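PDB 5I1V: CrmK from Actinoalloteichus sp. WH1-2216-6, which is a flavin-dependent oxidase carrying covalently bound FAD that takes part in recycling shunt products during caerulomycin biosynthesis. Local coordinates for residues Ser296-Leu299 with Ala300-Glu304; Ala238-Val241 with Arg242-Asn246. All coordinates share one frame; numbering follows the deposited sequence.

Following the chain from its N terminus, contact 2 comes first, two consecutive turns of helix 237-253, and contact 1 follows in the later turns of helix 291-303. Neither closes a long loop, since each joins residues adjacent in sequence, and the two neither nest nor cross but lie in series. Both helices pack on the large antiparallel sheet, touching its strand 277-285. Their centres lie about 12 Å apart, and N246 of contact 2 joins them: its ND2 probably donates to O of L302 and to O of E304. The site where FAD binds lies elsewhere in the chain.

Contact 1: residues Ser296-Leu299 with Ala300-Glu304; sequences SWFL and AELNE
F298 and L302 meet one turn apart on the later turns of helix 291-303, an amphipathic alpha-helix lying against the large antiparallel sheet of this FAD-linked oxidoreductase. Three i to i+4 backbone bonds hold the turns together. N of A300 donates to O of S296 at 2.9 Å, N of E301 to O of W297 at 3.1 Å, and N of L302 to O of F298 at 3.2 Å with an N-H...O angle of 162°. With CG of F298 anti to the backbone N (chi1 166°), the ring leans along the helix toward L302, and its CZ comes 4.1 Å from CD1 of L302. CG of L302 sits 4.2 Å above one face of the ring, displaced to its rim, and the two side chains cross obliquely. Both are buried: M280 of strand 277-285 and F247 of helix 237-253 touch each of them, and the ring of W250 meets that of F298 at about 55° between planes. Polar ends turn to other partners. OE2 of E301 forms a salt bridge with R253, while CG of the same glutamate rests 3.5 Å from O of W297; OG of S296 is hydrogen-bonded to R314. N of N303 donates weakly to O of A300, and N of E304 to O of E301, both i to i+3. The amide of N303 folds back over the preceding turn, ND2 lying 3.2 Å from O of L299 at an angle too poor for a hydrogen bond.

Contact 2: residues Ala238-Val241 with Arg242-Asn246; sequences ADYV and RLVSN
V244 can be followed outward from its backbone on helix 237-253, where it sits one turn after Y240. Its N donates to O of Y240 at 3.1 Å in a nearly straight bond (175° at the hydrogen). CB stands 3.7 Å from that same oxygen, and from CB the CG2 branch runs back along the helix beside the backbone N. This methyl reaches 3.5 Å from O of Y240 and then lies over one face of the tyrosine ring, 3.9 Å from the centroid and 21° off the normal, a CH-pi contact. It is shifted toward the hydroxyl end, with CZ at 3.6 Å. The ring is brought there by chi1 of Y240, 178°, which lays it along the axis toward the next turn. L363 and L356 of helix 353-364 pack on Y240 and V244 respectively, and L278 of strand 277-285 also touches Y240, so the pair belongs to the buried core between helices and sheet. On the outer side NE of R242 donates to OD1 of N246 at 3.0 Å, in the guanidinium plane. In the next pair along the helix, O of V241 accepts twice from S245, from N and from OG (2.7 Å), the two donors approaching from opposite faces of the carbonyl plane. The serine hydroxyl thus spends its proton on its own helix, and the V241 oxygen is gripped twice.

Contact 1: residues Ser296-Leu299 with Ala300-Glu304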
loop_
_atom_site.group_PDB
_atom_site.type_symbol
_atom_site.label_atom_id
_atom_site.label_comp_id
_atom_site.label_asym_id
_atom_site.label_seq_id
_atom_site.Cartn_x
_atom_site.Cartn_y
_atom_site.Cartn_z
ATOM N N SER A 296 4.337 17.372 25.013
ATOM C CA SER A 296 5.619 17.609 25.744
ATOM C C SER A 296 5.617 17.003 27.129
ATOM O O SER A 296 6.598 16.368 27.513
ATOM C CB SER A 296 5.920 19.103 25.835
ATOM O OG SER A 296 6.280 19.590 24.541
ATOM N N TRP A 297 4.519 17.198 27.864
ATOM C CA TRP A 297 4.366 16.644 29.217
ATOM C C TRP A 297 4.469 15.152 29.196
ATOM O O TRP A 297 5.121 14.548 30.060
ATOM C CB TRP A 297 3.029 17.021 29.879
ATOM C CG TRP A 297 2.892 18.469 30.150
ATOM C CD1 TRP A 297 3.912 19.382 30.324
ATOM C CD2 TRP A 297 1.670 19.195 30.286
ATOM N NE1 TRP A 297 3.382 20.635 30.532
ATOM C CE2 TRP A 297 2.011 20.549 30.518
ATOM C CE3 TRP A 297 0.316 18.837 30.238
ATOM C CZ2 TRP A 297 1.037 21.547 30.695
ATOM C CZ3 TRP A 297 -0.655 19.835 30.394
ATOM C CH2 TRP A 297 -0.287 21.167 30.643
ATOM N N PHE A 298 3.819 14.551 28.198
ATOM C CA PHE A 298 3.843 13.110 28.070
ATOM C C PHE A 298 5.275 12.635 27.789
ATOM O O PHE A 298 5.776 11.767 28.475
ATOM C CB PHE A 298 2.842 12.658 26.987
ATOM C CG PHE A 298 3.030 11.240 26.536
ATOM C CD1 PHE A 298 2.775 10.209 27.398
ATOM C CD2 PHE A 298 3.418 10.943 25.212
ATOM C CE1 PHE A 298 2.953 8.885 26.993
ATOM C CE2 PHE A 298 3.574 9.632 24.798
ATOM C CZ PHE A 298 3.346 8.603 25.689
ATOM N N LEU A 299 5.940 13.246 26.814
ATOM C CA LEU A 299 7.285 12.845 26.444
ATOM C C LEU A 299 8.275 13.017 27.639
ATOM O O LEU A 299 9.147 12.190 27.844
ATOM C CB LEU A 299 7.761 13.623 25.221
ATOM C CG LEU A 299 7.005 13.362 23.906
ATOM C CD1 LEU A 299 7.522 14.317 22.854
ATOM C CD2 LEU A 299 7.157 11.913 23.444
ATOM N N ALA A 300 8.095 14.061 28.439
ATOM C CA ALA A 300 8.927 14.249 29.648
ATOM C C ALA A 300 8.705 13.149 30.685
ATOM O O ALA A 300 9.675 12.660 31.281
ATOM C CB ALA A 300 8.671 15.615 30.274
ATOM N N GLU A 301 7.460 12.734 30.913
ATOM C CA GLU A 301 7.214 11.677 31.906
ATOM C C GLU A 301 7.879 10.365 31.524
ATOM O O GLU A 301 8.403 9.643 32.383
ATOM C CB GLU A 301 5.733 11.388 32.118
ATOM C CG GLU A 301 4.983 12.444 32.905
ATOM C CD GLU A 301 3.896 11.882 33.815
ATOM O OE1 GLU A 301 3.882 10.661 34.135
ATOM O OE2 GLU A 301 3.038 12.688 34.231
ATOM N N LEU A 302 7.859 10.037 30.235
ATOM C CA LEU A 302 8.519 8.817 29.785
ATOM C C LEU A 302 9.954 8.761 30.180
ATOM O O LEU A 302 10.469 7.684 30.454
ATOM C CB LEU A 302 8.490 8.694 28.266
ATOM C CG LEU A 302 7.152 8.321 27.657
ATOM C CD1 LEU A 302 7.396 7.917 26.206
ATOM C CD2 LEU A 302 6.495 7.196 28.415
ATOM N N ASN A 303 10.613 9.910 30.143
ATOM C CA ASN A 303 12.037 9.994 30.448
ATOM C C ASN A 303 12.429 10.068 31.906
ATOM O O ASN A 303 13.616 10.015 32.208
ATOM C CB ASN A 303 12.620 11.245 29.837
ATOM C CG ASN A 303 12.542 11.239 28.347
ATOM O OD1 ASN A 303 12.656 10.180 27.706
ATOM N ND2 ASN A 303 12.375 12.432 27.772
ATOM N N GLU A 304 11.503 10.253 32.824
ATOM C CA GLU A 304 11.978 10.511 34.164
ATOM C C GLU A 304 12.565 9.223 34.803
ATOM O O GLU A 304 11.976 8.143 34.740
ATOM C CB GLU A 304 10.981 11.331 35.015
ATOM C CG GLU A 304 9.629 10.751 35.365
ATOM C CD GLU A 304 8.557 11.831 35.663
ATOM O OE1 GLU A 304 8.756 13.022 35.321
ATOM O OE2 GLU A 304 7.486 11.498 36.233
#

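Contact 2: residues Ala238-Val241 with Arg242-Asn246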
loop_
_atom_site.group_PDB
_atom_site.type_symbol
_atom_site.label_atom_id
_atom_site.label_comp_id
_atom_site.label_asym_id
_atom_site.label_seq_id
_atom_site.Cartn_x
_atom_site.Cartn_y
_atom_site.Cartn_z
ATOM N N ALA A 238 17.643 -1.806 33.767
ATOM C CA ALA A 238 16.935 -0.855 34.628
ATOM C C ALA A 238 16.274 0.258 33.828
ATOM O O ALA A 238 15.120 0.641 34.090
ATOM C CB ALA A 238 17.903 -0.276 35.662
ATOM N N ASP A 239 16.966 0.792 32.829
ATOM C CA ASP A 239 16.308 1.776 31.963
ATOM C C ASP A 239 15.101 1.177 31.248
ATOM O O ASP A 239 14.065 1.823 31.169
ATOM C CB ASP A 239 17.241 2.339 30.899
ATOM C CG ASP A 239 18.244 3.321 31.461
ATOM O OD1 ASP A 239 18.047 3.786 32.616
ATOM O OD2 ASP A 239 19.211 3.645 30.728
ATOM N N TYR A 240 15.247 -0.020 30.691
ATOM C CA TYR A 240 14.097 -0.626 30.022
ATOM C C TYR A 240 12.909 -0.719 30.979
ATOM O O TYR A 240 11.800 -0.290 30.620
ATOM C CB TYR A 240 14.430 -1.999 29.448
ATOM C CG TYR A 240 13.222 -2.640 28.805
ATOM C CD1 TYR A 240 12.879 -2.336 27.491
ATOM C CD2 TYR A 240 12.409 -3.524 29.512
ATOM C CE1 TYR A 240 11.785 -2.910 26.894
ATOM C CE2 TYR A 240 11.296 -4.107 28.913
ATOM C CZ TYR A 240 11.003 -3.794 27.596
ATOM O OH TYR A 240 9.891 -4.306 26.954
ATOM N N VAL A 241 13.133 -1.281 32.174
ATOM C CA VAL A 241 12.060 -1.492 33.158
ATOM C C VAL A 241 11.419 -0.155 33.544
ATOM O O VAL A 241 10.186 -0.009 33.555
ATOM C CB VAL A 241 12.532 -2.301 34.410
ATOM C CG1 VAL A 241 11.427 -2.376 35.481
ATOM C CG2 VAL A 241 12.976 -3.719 34.023
ATOM N N ARG A 242 12.231 0.857 33.768
ATOM C CA ARG A 242 11.682 2.145 34.164
ATOM C C ARG A 242 10.867 2.830 33.039
ATOM O O ARG A 242 9.741 3.290 33.236
ATOM C CB ARG A 242 12.797 3.063 34.606
ATOM C CG ARG A 242 12.274 4.409 35.062
ATOM C CD ARG A 242 11.388 4.286 36.274
ATOM N NE ARG A 242 10.846 5.588 36.640
ATOM C CZ ARG A 242 11.418 6.443 37.488
ATOM N NH1 ARG A 242 12.582 6.155 38.072
ATOM N NH2 ARG A 242 10.828 7.599 37.745
ATOM N N LEU A 243 11.458 2.868 31.861
ATOM C CA LEU A 243 10.794 3.408 30.669
ATOM C C LEU A 243 9.414 2.803 30.373
ATOM O O LEU A 243 8.440 3.515 30.220
ATOM C CB LEU A 243 11.677 3.212 29.448
ATOM C CG LEU A 243 11.009 3.646 28.143
ATOM C CD1 LEU A 243 10.676 5.125 28.209
ATOM C CD2 LEU A 243 11.897 3.319 26.963
ATOM N N VAL A 244 9.340 1.489 30.280
ATOM C CA VAL A 244 8.052 0.835 30.083
ATOM C C VAL A 244 7.113 1.101 31.273
ATOM O O VAL A 244 5.910 1.299 31.076
ATOM C CB VAL A 244 8.209 -0.686 29.888
ATOM C CG1 VAL A 244 6.839 -1.359 29.885
ATOM C CG2 VAL A 244 8.966 -0.972 28.616
ATOM N N SER A 245 7.629 1.034 32.502
ATOM C CA SER A 245 6.813 1.368 33.693
ATOM C C SER A 245 6.250 2.776 33.572
ATOM O O SER A 245 5.083 3.010 33.847
ATOM C CB SER A 245 7.625 1.255 34.999
ATOM O OG SER A 245 8.020 -0.080 35.176
ATOM N N ASN A 246 7.088 3.730 33.183
ATOM C CA ASN A 246 6.611 5.109 32.990
ATOM C C ASN A 246 5.479 5.215 31.992
ATOM O O ASN A 246 4.537 5.964 32.213
ATOM C CB ASN A 246 7.720 6.045 32.558
ATOM C CG ASN A 246 8.724 6.295 33.670
ATOM O OD1 ASN A 246 8.469 5.954 34.823
ATOM N ND2 ASN A 246 9.842 6.889 33.331
#